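Local coordinates for mitogen-activated protein kinase, putative (Map kinase-like protein) (Leishmania major, PDB 3PG1), which probably acts as a MAP-kinase-like serine/threonine protein kinase that binds ATP and transfers phosphate to protein substrates, at residues M10-A15 with I51-N56; I129-Q134 with F228-L233; R197-P202 with M224-N229. All coordinates share one frame; numbering follows the deposited sequence.

Contact 1 (M10-A15 with I51-N56); sequences MRDLIA and IKRVFN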
loop_
_atom_site.group_PDB
_atom_site.type_symbol
_atom_site.label_atom_id
_atom_site.label_comp_id
_atom_site.label_asym_id
_atom_site.label_seq_id
_atom_site.Cartn_x
_atom_site.Cartn_y
_atom_site.Cartn_z
ATOM N N MET A 10 8.512 -10.560 22.614
ATOM C CA MET A 10 8.409 -11.984 22.304
ATOM C C MET A 10 7.914 -12.775 23.531
ATOM O O MET A 10 6.984 -13.575 23.405
ATOM C CB MET A 10 9.774 -12.504 21.825
ATOM C CG MET A 10 9.756 -13.944 21.405
ATOM S SD MET A 10 10.406 -14.171 19.746
ATOM C CE MET A 10 12.172 -14.131 20.082
ATOM N N ARG A 11 8.529 -12.529 24.711
ATOM C CA ARG A 11 8.190 -13.161 25.986
ATOM C C ARG A 11 6.729 -12.856 26.374
ATOM O O ARG A 11 5.999 -13.784 26.737
ATOM C CB ARG A 11 9.199 -12.724 27.073
ATOM C CG ARG A 11 8.939 -13.241 28.493
ATOM C CD ARG A 11 10.109 -12.988 29.447
ATOM N NE ARG A 11 10.560 -11.592 29.462
ATOM C CZ ARG A 11 11.733 -11.174 28.992
ATOM N NH1 ARG A 11 12.598 -12.041 28.480
ATOM N NH2 ARG A 11 12.047 -9.886 29.028
ATOM N N ASP A 12 6.298 -11.574 26.245
ATOM C CA ASP A 12 4.918 -11.144 26.534
ATOM C C ASP A 12 3.914 -11.870 25.620
ATOM O O ASP A 12 2.930 -12.433 26.116
ATOM C CB ASP A 12 4.753 -9.608 26.403
ATOM C CG ASP A 12 5.318 -8.770 27.550
ATOM O OD1 ASP A 12 5.564 -9.339 28.644
ATOM O OD2 ASP A 12 5.465 -7.536 27.370
ATOM N N LEU A 13 4.194 -11.886 24.300
ATOM C CA LEU A 13 3.354 -12.546 23.306
ATOM C C LEU A 13 3.232 -14.054 23.543
ATOM O O LEU A 13 2.110 -14.566 23.518
ATOM C CB LEU A 13 3.841 -12.262 21.877
ATOM C CG LEU A 13 2.933 -12.774 20.741
ATOM C CD1 LEU A 13 1.620 -12.024 20.694
ATOM C CD2 LEU A 13 3.626 -12.679 19.416
ATOM N N ILE A 14 4.379 -14.758 23.776
ATOM C CA ILE A 14 4.402 -16.209 24.031
ATOM C C ILE A 14 3.442 -16.554 25.178
ATOM O O ILE A 14 2.540 -17.374 24.989
ATOM C CB ILE A 14 5.847 -16.776 24.250
ATOM C CG1 ILE A 14 6.671 -16.703 22.940
ATOM C CG2 ILE A 14 5.817 -18.224 24.802
ATOM C CD1 ILE A 14 8.213 -16.993 23.064
ATOM N N ALA A 15 3.609 -15.881 26.343
ATOM C CA ALA A 15 2.785 -16.090 27.546
ATOM C C ALA A 15 1.296 -15.828 27.267
ATOM O O ALA A 15 0.463 -16.678 27.580
ATOM C CB ALA A 15 3.277 -15.202 28.680
ATOM N N ILE A 51 2.775 -11.966 13.689
ATOM C CA ILE A 51 1.830 -11.719 14.779
ATOM C C ILE A 51 2.087 -10.361 15.428
ATOM O O ILE A 51 3.095 -10.171 16.129
ATOM C CB ILE A 51 1.738 -12.881 15.800
ATOM C CG1 ILE A 51 1.411 -14.232 15.089
ATOM C CG2 ILE A 51 0.701 -12.552 16.888
ATOM C CD1 ILE A 51 1.951 -15.493 15.806
ATOM N N LYS A 52 1.158 -9.422 15.176
ATOM C CA LYS A 52 1.193 -8.069 15.718
ATOM C C LYS A 52 0.388 -8.010 17.008
ATOM O O LYS A 52 -0.751 -8.485 17.060
ATOM C CB LYS A 52 0.670 -7.049 14.688
ATOM C CG LYS A 52 0.913 -5.589 15.086
ATOM C CD LYS A 52 0.371 -4.641 14.026
ATOM C CE LYS A 52 0.219 -3.222 14.518
ATOM N NZ LYS A 52 -0.400 -2.343 13.484
ATOM N N ARG A 53 0.995 -7.429 18.048
ATOM C CA ARG A 53 0.417 -7.263 19.380
ATOM C C ARG A 53 0.269 -5.761 19.654
ATOM O O ARG A 53 1.268 -5.055 19.738
ATOM C CB ARG A 53 1.331 -7.941 20.426
ATOM C CG ARG A 53 0.829 -7.937 21.865
ATOM C CD ARG A 53 1.988 -8.285 22.776
ATOM N NE ARG A 53 1.651 -8.236 24.200
ATOM C CZ ARG A 53 1.993 -7.249 25.024
ATOM N NH1 ARG A 53 2.654 -6.192 24.565
ATOM N NH2 ARG A 53 1.675 -7.310 26.312
ATOM N N VAL A 54 -0.980 -5.289 19.761
ATOM C CA VAL A 54 -1.343 -3.892 20.013
ATOM C C VAL A 54 -1.752 -3.797 21.493
ATOM O O VAL A 54 -2.761 -4.390 21.895
ATOM C CB VAL A 54 -2.482 -3.412 19.066
ATOM C CG1 VAL A 54 -2.906 -1.982 19.385
ATOM C CG2 VAL A 54 -2.097 -3.553 17.587
ATOM N N PHE A 55 -0.952 -3.073 22.300
ATOM C CA PHE A 55 -1.220 -2.899 23.724
ATOM C C PHE A 55 -1.053 -1.435 24.182
ATOM O O PHE A 55 -2.047 -0.702 24.262
ATOM C CB PHE A 55 -0.405 -3.906 24.573
ATOM C CG PHE A 55 -0.499 -3.780 26.083
ATOM C CD1 PHE A 55 -1.732 -3.636 26.715
ATOM C CD2 PHE A 55 0.641 -3.876 26.877
ATOM C CE1 PHE A 55 -1.816 -3.541 28.108
ATOM C CE2 PHE A 55 0.554 -3.789 28.269
ATOM C CZ PHE A 55 -0.674 -3.629 28.876
ATOM N N ASN A 56 0.192 -1.013 24.463
ATOM C CA ASN A 56 0.483 0.331 24.950
ATOM C C ASN A 56 1.392 1.176 24.051
ATOM O O ASN A 56 1.932 0.697 23.046
ATOM C CB ASN A 56 1.008 0.269 26.391
ATOM C CG ASN A 56 -0.029 -0.141 27.414
ATOM O OD1 ASN A 56 -1.233 -0.214 27.139
ATOM N ND2 ASN A 56 0.415 -0.413 28.628
#
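Leu13 and Asp12 pack on Ile51 and Arg53 in a helix-on-sheet contact, mainly apolar with one loose ionic pairing, which lays helix 7-19 over the five-stranded sheet of the N-terminal lobe. The short helix and strand axes run nearly perpendicular, at 95°, and approach to 10.1 Å. Leu13 forms the apolar half. Its CG lies anti to the backbone N (chi1 -173°), which lets both branches settle on the strand: Leu13 CD2 is 3.9 Å from CG2 of Ile51, and Leu13 CD1 touches the same methyl while also reaching CB of Arg53, 4.1 Å away. Leu13 also touches Tyr110, Cys39 and Val26 on three other strands, so one side chain bridges much of the sheet's width.

Such a sheet is the hallmark of the protein kinase N-lobe, and strand 48-54 carries the lysine of its Val-Ala-Ile-Lys motif, Lys52. Strand alternation separates the roles: Ile51 and Arg53 turn to the N-terminal helix, whereas Lys52 starts away from it, and its NZ makes a long, weak ion pair with Glu79.

Asp12 supplies the polar half. Its CB sits over one face of the Arg53 guanidinium, 3.8 Å from Arg53 NH2, and the carboxylate plane is tilted 34° from that group, which the arginine carries on a chain extended from CG to NE. Asp12 OD2 lies 3.9 Å from Arg53 NH2 but well out of the guanidinium plane, so the attraction is a long salt bridge of charges without an aimed N-H. The stronger partner is Glu16, one helical turn further on, whose carboxylate pairs with Arg53 NE.

Contact 2 (I129-Q134 with F228-L233); sequences IVISPQ and FNRKAL
Arg230 and Ile129 are joined by a forked hydrogen bond in which two nitrogens of one guanidinium hold a single backbone oxygen. Arg230 NH2 donates to Ile129 O at 2.9 Å and Arg230 NH1 donates to the same atom at 3.0 Å. The acceptor lies almost in the guanidinium plane, at its NH1/NH2 end, and sharing it bends both bonds: the N-H...O angles are 149° and 141°. The same group also reaches helix 120-125: NE is hydrogen-bonded to Ile124 O, and NH1 has a second, weak bond to Val123 O. Three carbonyl oxygens thus gather at the N-H groups and would probably stabilise the positive charge.

In the kinase C-lobe this is the place where the linker from helix D to helix E passes the C-terminal end of helix F. Arg230 is the first residue to leave helix 214-229, with a positive phi, while Ser132 N-caps helix 133-152, its OG accepting from the backbone N of His135.

The apolar share of the contact falls to Ile131, which lies over one face of the same guanidinium. Ile131 CD1 is 3.5 Å from Arg230 NE, and Ile131 CG1 comes within 3.6 Å of Arg230 NH2. Bends at chi2 and chi3 curl the arginine chain, bringing the flat end beneath the isoleucine with its edge toward Ile129 O.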
loop_
_atom_site.group_PDB
_atom_site.type_symbol
_atom_site.label_atom_id
_atom_site.label_comp_id
_atom_site.label_asym_id
_atom_site.label_seq_id
_atom_site.Cartn_x
_atom_site.Cartn_y
_atom_site.Cartn_z
ATOM N N ILE A 129 19.289 -11.449 -9.184
ATOM C CA ILE A 129 17.967 -11.819 -9.674
ATOM C C ILE A 129 17.711 -11.214 -11.055
ATOM O O ILE A 129 17.868 -10.010 -11.256
ATOM C CB ILE A 129 16.845 -11.464 -8.641
ATOM C CG1 ILE A 129 17.011 -12.268 -7.317
ATOM C CG2 ILE A 129 15.427 -11.639 -9.244
ATOM C CD1 ILE A 129 15.982 -11.911 -6.145
ATOM N N VAL A 130 17.314 -12.063 -12.000
ATOM C CA VAL A 130 16.925 -11.650 -13.347
ATOM C C VAL A 130 15.421 -11.330 -13.274
ATOM O O VAL A 130 14.642 -12.157 -12.799
ATOM C CB VAL A 130 17.196 -12.761 -14.412
ATOM C CG1 VAL A 130 16.746 -12.319 -15.810
ATOM C CG2 VAL A 130 18.662 -13.194 -14.423
ATOM N N ILE A 131 15.022 -10.126 -13.712
ATOM C CA ILE A 131 13.619 -9.765 -13.809
ATOM C C ILE A 131 13.323 -9.656 -15.295
ATOM O O ILE A 131 13.543 -8.612 -15.910
ATOM C CB ILE A 131 13.125 -8.534 -12.986
ATOM C CG1 ILE A 131 13.694 -8.536 -11.551
ATOM C CG2 ILE A 131 11.582 -8.563 -12.979
ATOM C CD1 ILE A 131 13.316 -7.274 -10.696
ATOM N N SER A 132 12.857 -10.740 -15.867
ATOM C CA SER A 132 12.574 -10.827 -17.296
ATOM C C SER A 132 11.309 -10.033 -17.709
ATOM O O SER A 132 10.470 -9.753 -16.849
ATOM C CB SER A 132 12.446 -12.297 -17.696
ATOM O OG SER A 132 11.141 -12.784 -17.416
ATOM N N PRO A 133 11.136 -9.690 -19.020
ATOM C CA PRO A 133 9.885 -9.024 -19.440
ATOM C C PRO A 133 8.645 -9.876 -19.107
ATOM O O PRO A 133 7.609 -9.305 -18.809
ATOM C CB PRO A 133 10.030 -8.856 -20.960
ATOM C CG PRO A 133 11.458 -9.148 -21.285
ATOM C CD PRO A 133 12.033 -9.966 -20.173
ATOM N N GLN A 134 8.753 -11.223 -19.115
ATOM C CA GLN A 134 7.613 -12.090 -18.750
ATOM C C GLN A 134 7.270 -11.909 -17.261
ATOM O O GLN A 134 6.094 -11.868 -16.913
ATOM C CB GLN A 134 7.890 -13.585 -19.072
ATOM C CG GLN A 134 7.930 -13.896 -20.576
ATOM C CD GLN A 134 9.192 -13.451 -21.329
ATOM O OE1 GLN A 134 10.232 -13.074 -20.749
ATOM N NE2 GLN A 134 9.121 -13.490 -22.657
ATOM N N PHE A 228 11.997 -2.582 -15.098
ATOM C CA PHE A 228 12.785 -2.678 -16.335
ATOM C C PHE A 228 14.202 -2.130 -16.087
ATOM O O PHE A 228 15.199 -2.767 -16.451
ATOM C CB PHE A 228 12.148 -1.868 -17.475
ATOM C CG PHE A 228 10.991 -2.539 -18.172
ATOM C CD1 PHE A 228 11.214 -3.522 -19.135
ATOM C CD2 PHE A 228 9.672 -2.177 -17.874
ATOM C CE1 PHE A 228 10.141 -4.177 -19.749
ATOM C CE2 PHE A 228 8.596 -2.811 -18.506
ATOM C CZ PHE A 228 8.838 -3.793 -19.459
ATOM N N ASN A 229 14.267 -0.927 -15.490
ATOM C CA ASN A 229 15.508 -0.197 -15.233
ATOM C C ASN A 229 16.345 -0.701 -14.079
ATOM O O ASN A 229 17.558 -0.458 -14.077
ATOM C CB ASN A 229 15.229 1.308 -15.104
ATOM C CG ASN A 229 14.746 1.935 -16.396
ATOM O OD1 ASN A 229 14.699 1.284 -17.432
ATOM N ND2 ASN A 229 14.309 3.195 -16.360
ATOM N N ARG A 230 15.718 -1.363 -13.083
ATOM C CA ARG A 230 16.380 -1.869 -11.865
ATOM C C ARG A 230 16.867 -0.677 -11.013
ATOM O O ARG A 230 17.754 -0.820 -10.185
ATOM C CB ARG A 230 17.530 -2.881 -12.179
ATOM C CG ARG A 230 17.072 -4.088 -13.002
ATOM C CD ARG A 230 15.938 -4.861 -12.337
ATOM N NE ARG A 230 16.376 -5.582 -11.132
ATOM C CZ ARG A 230 16.889 -6.810 -11.126
ATOM N NH1 ARG A 230 17.223 -7.388 -9.986
ATOM N NH2 ARG A 230 17.081 -7.462 -12.264
ATOM N N LYS A 231 16.241 0.497 -11.220
ATOM C CA LYS A 231 16.573 1.750 -10.551
ATOM C C LYS A 231 15.316 2.606 -10.589
ATOM O O LYS A 231 14.629 2.621 -11.622
ATOM C CB LYS A 231 17.732 2.429 -11.298
ATOM C CG LYS A 231 18.271 3.685 -10.640
ATOM C CD LYS A 231 19.702 3.996 -11.095
ATOM C CE LYS A 231 19.824 4.634 -12.461
ATOM N NZ LYS A 231 21.246 4.961 -12.773
ATOM N N ALA A 232 14.997 3.308 -9.481
ATOM C CA ALA A 232 13.787 4.148 -9.468
ATOM C C ALA A 232 13.883 5.211 -10.548
ATOM O O ALA A 232 14.978 5.671 -10.900
ATOM C CB ALA A 232 13.528 4.753 -8.090
ATOM N N LEU A 233 12.752 5.507 -11.132
ATOM C CA LEU A 233 12.613 6.410 -12.256
ATOM C C LEU A 233 12.846 7.889 -11.923
ATOM O O LEU A 233 13.521 8.566 -12.678
ATOM C CB LEU A 233 11.196 6.215 -12.858
ATOM C CG LEU A 233 10.886 6.980 -14.117
ATOM C CD1 LEU A 233 11.928 6.696 -15.175
ATOM C CD2 LEU A 233 9.493 6.619 -14.627
#

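Contact 3 (R197-P202 with M224-N229); sequences RWYRAP and MAEMFN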
loop_
_atom_site.group_PDB
_atom_site.type_symbol
_atom_site.label_atom_id
_atom_site.label_comp_id
_atom_site.label_asym_id
_atom_site.label_seq_id
_atom_site.Cartn_x
_atom_site.Cartn_y
_atom_site.Cartn_z
ATOM N N ARG A 197 8.921 9.536 -1.448
ATOM C CA ARG A 197 8.664 10.725 -2.262
ATOM C C ARG A 197 8.792 10.384 -3.797
ATOM O O ARG A 197 8.092 10.950 -4.629
ATOM C CB ARG A 197 9.625 11.863 -1.845
ATOM C CG ARG A 197 11.116 11.463 -1.623
ATOM C CD ARG A 197 12.018 12.630 -1.260
ATOM N NE ARG A 197 13.425 12.376 -1.580
ATOM C CZ ARG A 197 14.300 11.826 -0.740
ATOM N NH1 ARG A 197 13.923 11.475 0.485
ATOM N NH2 ARG A 197 15.563 11.632 -1.117
ATOM N N TRP A 198 9.608 9.368 -4.132
ATOM C CA TRP A 198 9.890 8.934 -5.499
ATOM C C TRP A 198 8.714 8.372 -6.307
ATOM O O TRP A 198 8.779 8.367 -7.542
ATOM C CB TRP A 198 11.083 7.954 -5.528
ATOM C CG TRP A 198 12.395 8.482 -4.998
ATOM C CD1 TRP A 198 12.706 9.779 -4.668
ATOM C CD2 TRP A 198 13.602 7.732 -4.848
ATOM N NE1 TRP A 198 14.023 9.871 -4.293
ATOM C CE2 TRP A 198 14.597 8.622 -4.370
ATOM C CE3 TRP A 198 13.937 6.369 -5.025
ATOM C CZ2 TRP A 198 15.923 8.209 -4.129
ATOM C CZ3 TRP A 198 15.237 5.958 -4.758
ATOM C CH2 TRP A 198 16.215 6.871 -4.318
ATOM N N TYR A 199 7.640 7.932 -5.627
ATOM C CA TYR A 199 6.483 7.298 -6.289
ATOM C C TYR A 199 5.229 8.141 -6.233
ATOM O O TYR A 199 4.186 7.647 -6.600
ATOM C CB TYR A 199 6.226 5.900 -5.655
ATOM C CG TYR A 199 7.482 5.046 -5.646
ATOM C CD1 TYR A 199 7.754 4.162 -6.684
ATOM C CD2 TYR A 199 8.424 5.163 -4.618
ATOM C CE1 TYR A 199 8.942 3.427 -6.715
ATOM C CE2 TYR A 199 9.616 4.445 -4.646
ATOM C CZ TYR A 199 9.866 3.567 -5.690
ATOM O OH TYR A 199 11.028 2.831 -5.711
ATOM N N ARG A 200 5.318 9.394 -5.742
ATOM C CA ARG A 200 4.161 10.275 -5.569
ATOM C C ARG A 200 3.795 10.955 -6.867
ATOM O O ARG A 200 4.644 11.571 -7.519
ATOM C CB ARG A 200 4.430 11.342 -4.483
ATOM C CG ARG A 200 4.772 10.757 -3.118
ATOM C CD ARG A 200 3.793 11.153 -2.038
ATOM N NE ARG A 200 4.243 10.713 -0.714
ATOM C CZ ARG A 200 4.095 9.481 -0.227
ATOM N NH1 ARG A 200 3.521 8.533 -0.958
ATOM N NH2 ARG A 200 4.560 9.179 0.979
ATOM N N ALA A 201 2.506 10.897 -7.190
ATOM C CA ALA A 201 1.910 11.488 -8.375
ATOM C C ALA A 201 2.137 12.995 -8.304
ATOM O O ALA A 201 2.205 13.530 -7.193
ATOM C CB ALA A 201 0.421 11.174 -8.391
ATOM N N PRO A 202 2.228 13.690 -9.452
ATOM C CA PRO A 202 2.408 15.177 -9.426
ATOM C C PRO A 202 1.400 15.910 -8.552
ATOM O O PRO A 202 1.810 16.753 -7.763
ATOM C CB PRO A 202 2.273 15.565 -10.905
ATOM C CG PRO A 202 2.780 14.335 -11.624
ATOM C CD PRO A 202 2.227 13.186 -10.837
ATOM N N MET A 224 6.545 -0.062 -12.536
ATOM C CA MET A 224 6.738 -0.761 -13.819
ATOM C C MET A 224 8.097 -0.365 -14.449
ATOM O O MET A 224 8.893 -1.242 -14.753
ATOM C CB MET A 224 5.587 -0.444 -14.776
ATOM C CG MET A 224 5.662 -1.266 -16.042
ATOM S SD MET A 224 4.128 -1.287 -16.959
ATOM C CE MET A 224 4.731 -2.042 -18.518
ATOM N N ALA A 225 8.352 0.943 -14.632
ATOM C CA ALA A 225 9.640 1.446 -15.194
ATOM C C ALA A 225 10.840 0.980 -14.357
ATOM O O ALA A 225 11.896 0.598 -14.894
ATOM C CB ALA A 225 9.614 2.977 -15.269
ATOM N N GLU A 226 10.655 0.930 -13.043
ATOM C CA GLU A 226 11.714 0.527 -12.137
ATOM C C GLU A 226 12.073 -0.944 -12.298
ATOM O O GLU A 226 13.234 -1.301 -12.134
ATOM C CB GLU A 226 11.337 0.826 -10.689
ATOM C CG GLU A 226 12.506 0.635 -9.713
ATOM C CD GLU A 226 12.226 1.117 -8.304
ATOM O OE1 GLU A 226 11.322 1.965 -8.107
ATOM O OE2 GLU A 226 12.890 0.610 -7.382
ATOM N N MET A 227 11.092 -1.800 -12.619
ATOM C CA MET A 227 11.410 -3.220 -12.795
ATOM C C MET A 227 12.231 -3.413 -14.065
ATOM O O MET A 227 13.025 -4.342 -14.127
ATOM C CB MET A 227 10.122 -4.070 -12.849
ATOM C CG MET A 227 9.561 -4.380 -11.472
ATOM S SD MET A 227 8.234 -5.612 -11.483
ATOM C CE MET A 227 6.955 -4.639 -12.066
ATOM N N PHE A 228 11.997 -2.582 -15.098
ATOM C CA PHE A 228 12.785 -2.678 -16.335
ATOM C C PHE A 228 14.202 -2.130 -16.087
ATOM O O PHE A 228 15.199 -2.767 -16.451
ATOM C CB PHE A 228 12.148 -1.868 -17.475
ATOM C CG PHE A 228 10.991 -2.539 -18.172
ATOM C CD1 PHE A 228 11.214 -3.522 -19.135
ATOM C CD2 PHE A 228 9.672 -2.177 -17.874
ATOM C CE1 PHE A 228 10.141 -4.177 -19.749
ATOM C CE2 PHE A 228 8.596 -2.811 -18.506
ATOM C CZ PHE A 228 8.838 -3.793 -19.459
ATOM N N ASN A 229 14.267 -0.927 -15.490
ATOM C CA ASN A 229 15.508 -0.197 -15.233
ATOM C C ASN A 229 16.345 -0.701 -14.079
ATOM O O ASN A 229 17.558 -0.458 -14.077
ATOM C CB ASN A 229 15.229 1.308 -15.104
ATOM C CG ASN A 229 14.746 1.935 -16.396
ATOM O OD1 ASN A 229 14.699 1.284 -17.432
ATOM N ND2 ASN A 229 14.309 3.195 -16.360
#
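Tyr199 reaches Glu226 through a single phenol-carboxylate hydrogen bond, the point at which segment 197-202 meets segment 224-229; a second tie, from Tyr199 O to Ser219 OG, lies further up the same helix. The first segment opens with a 3-10 turn, residues 197-199, whose first two residues are engaged elsewhere: Arg197 NE and Trp198 NE1 both bond to Gly236 O. Trp198 also lies against Ala232, a neighbour of Glu226 beyond the end of the helix.

Tyr199 comes next and makes the contact. Its CG stands anti to the carbonyl carbon (chi1 -53°), and the ring carries the hydroxyl across to the helix, spanning the 10.4 Å between Tyr199 CA and Glu226 CA. Tyr199 OH donates to Glu226 OE1 at 2.6 Å. The oxygen lies at the edge of the ring, near its plane and on the CE1 side, with Tyr199 CE1 only 3.1 Å from Glu226 OE1. Ring and carboxylate are nearly coplanar, 27° apart, and the bond uses the syn lone pair of OE1, on the side of the second oxygen; Glu226 OE2 itself stays 3.3 Å from the Tyr199 OH. Glu226 meets the phenol with an extended chain, its CG anti to the backbone N (chi1 -171°), and the two side chains cross at about a right angle.

Past the tyrosine, Arg200 heads in another direction, to a salt bridge with Asp159, the aspartate of the His-Arg-Asp motif. Ala201 and Pro202 begin the Ala-Pro-Glu motif that ends the kinase activation segment, with Ala201 at the N-cap of helix 202-205.

Both partners are buried, so the short bond gives a carboxylate oxygen a phenol donor away from bulk water; such a donor would be expected to stabilise the glutamate's anionic form and to polarise the phenol O-H.

Overall arrangement
Followed from the N terminus, contact 1 closes first, bringing strand 48-54 back under helix 7-19 and finishing within the N-lobe before the others begin. Contact 2 opens at 129-134 and closes a loop of more than ninety residues at 228-233. Contact 3 starts within that span and returns to 224-229, so the two loops end on the same stretch and share Phe228 and Asn229. Their centres are about 12 Å apart, and Leu233 packs against Ala225. Together they tie the linker before helix 133-152 and the end of the activation segment to helix 214-229. Contact 1 stands apart, its centre about 36 Å from that of contact 3.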